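Local coordinates for rRNA adenine N-6-methyltransferase (Saccharopolyspora erythraea, PDB 6NVM), which dimethylates N6 of a single adenine in 23S rRNA using S-adenosyl-L-methionine, lowering ribosome affinity for macrolide, lincosamide and streptogramin B antibiotics, at residues A[99-102]-A[103-106]. Numbering follows the deposited sequence.
Sequences EIDP and RLAK
D101 caps the helix that begins at P102: its OD1 takes the amide N of L104 at 3.1 Å, a nearly straight bond that meets the oxygen on its anti side, slightly out of the carboxylate plane. With CG anti to the backbone N (chi1 -174°), the carboxylate reaches forward to this amide of the first turn. A water donates to the same OD1 and accepts from R103 NH2, linking acid and guanidinium without direct contact between their charged atoms; the bend of R103 at chi3 (64°) turns the guanidinium back toward this water. The helical pattern proper starts with A105 N on D101 O (2.8 Å) and K106 N on P102 O (3.1 Å). K106 curls round at its last two torsions, bringing NZ to P102 O for a weak second bond of 3.3 Å. On another side of the turn, E99 lays CG against A105 N (3.4 Å) and L104 CB (3.7 Å), while its OE2 accepts from D101 N at 2.8 Å through the anti lone pair, tying the loop to the cap. E99 is a predicted S-adenosyl-L-methionine ligand, consistent with the acidic residue at or just after the end of the second strand in class I methyltransferases. The turn thus joins strand 94-98 to helix 102-111, with N122, just beyond edge strand 118-121, bonded to E99 O and touching P102 and A105.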
loop_
_atom_site.group_PDB
_atom_site.type_symbol
_atom_site.label_atom_id
_atom_site.label_comp_id
_atom_site.label_asym_id
_atom_site.label_seq_id
_atom_site.Cartn_x
_atom_site.Cartn_y
_atom_site.Cartn_z
ATOM N N GLU A 99 -18.750 7.448 -2.644
ATOM C CA GLU A 99 -18.913 8.077 -3.948
ATOM C C GLU A 99 -19.089 9.573 -3.737
ATOM O O GLU A 99 -20.076 10.005 -3.134
ATOM C CB GLU A 99 -20.106 7.482 -4.698
ATOM C CG GLU A 99 -20.455 8.212 -5.982
ATOM C CD GLU A 99 -19.240 8.430 -6.857
ATOM O OE1 GLU A 99 -18.606 7.426 -7.249
ATOM O OE2 GLU A 99 -18.907 9.600 -7.136
ATOM N N ILE A 100 -18.131 10.365 -4.229
ATOM C CA ILE A 100 -18.137 11.792 -3.927
ATOM C C ILE A 100 -19.224 12.529 -4.704
ATOM O O ILE A 100 -19.725 13.564 -4.244
ATOM C CB ILE A 100 -16.743 12.390 -4.207
ATOM C CG1 ILE A 100 -16.626 13.782 -3.587
ATOM C CG2 ILE A 100 -16.475 12.443 -5.706
ATOM C CD1 ILE A 100 -15.212 14.360 -3.629
ATOM N N ASP A 101 -19.604 12.034 -5.883
ATOM C CA ASP A 101 -20.576 12.735 -6.728
ATOM C C ASP A 101 -22.000 12.422 -6.269
ATOM O O ASP A 101 -22.392 11.247 -6.260
ATOM C CB ASP A 101 -20.394 12.341 -8.190
ATOM C CG ASP A 101 -21.280 13.146 -9.130
ATOM O OD1 ASP A 101 -22.498 12.893 -9.183
ATOM O OD2 ASP A 101 -20.757 14.057 -9.805
ATOM N N PRO A 102 -22.805 13.423 -5.898
ATOM C CA PRO A 102 -24.133 13.106 -5.335
ATOM C C PRO A 102 -25.044 12.352 -6.286
ATOM O O PRO A 102 -25.780 11.462 -5.844
ATOM C CB PRO A 102 -24.700 14.489 -4.972
ATOM C CG PRO A 102 -23.902 15.461 -5.771
ATOM C CD PRO A 102 -22.547 14.872 -5.928
ATOM N N ARG A 103 -25.038 12.686 -7.579
ATOM C CA ARG A 103 -25.895 11.971 -8.521
ATOM C C ARG A 103 -25.452 10.522 -8.670
ATOM O O ARG A 103 -26.287 9.605 -8.673
ATOM C CB ARG A 103 -25.886 12.671 -9.879
ATOM C CG ARG A 103 -26.834 12.054 -10.896
ATOM C CD ARG A 103 -26.696 12.699 -12.267
ATOM N NE ARG A 103 -25.371 12.481 -12.846
ATOM C CZ ARG A 103 -25.002 11.382 -13.496
ATOM N NH1 ARG A 103 -25.853 10.376 -13.659
ATOM N NH2 ARG A 103 -23.772 11.284 -13.984
ATOM N N LEU A 104 -24.146 10.297 -8.804
ATOM C CA LEU A 104 -23.638 8.935 -8.895
ATOM C C LEU A 104 -23.874 8.165 -7.608
ATOM O O LEU A 104 -24.129 6.958 -7.653
ATOM C CB LEU A 104 -22.148 8.952 -9.236
ATOM C CG LEU A 104 -21.804 9.575 -10.597
ATOM C CD1 LEU A 104 -20.291 9.579 -10.823
ATOM C CD2 LEU A 104 -22.518 8.838 -11.735
ATOM N N ALA A 105 -23.791 8.839 -6.456
ATOM C CA ALA A 105 -24.024 8.155 -5.189
ATOM C C ALA A 105 -25.447 7.622 -5.119
ATOM O O ALA A 105 -25.672 6.475 -4.724
ATOM C CB ALA A 105 -23.746 9.095 -4.014
ATOM N N LYS A 106 -26.422 8.447 -5.509
ATOM C CA LYS A 106 -27.821 8.029 -5.468
ATOM C C LYS A 106 -28.084 6.855 -6.407
ATOM O O LYS A 106 -28.760 5.891 -6.031
ATOM C CB LYS A 106 -28.731 9.208 -5.820
ATOM C CG LYS A 106 -28.844 10.249 -4.714
ATOM C CD LYS A 106 -29.855 11.332 -5.064
ATOM C CE LYS A 106 -29.212 12.482 -5.825
ATOM N NZ LYS A 106 -28.340 13.316 -4.947
HETATM O O HOH W 1 -22.736 13.129 -12.288
#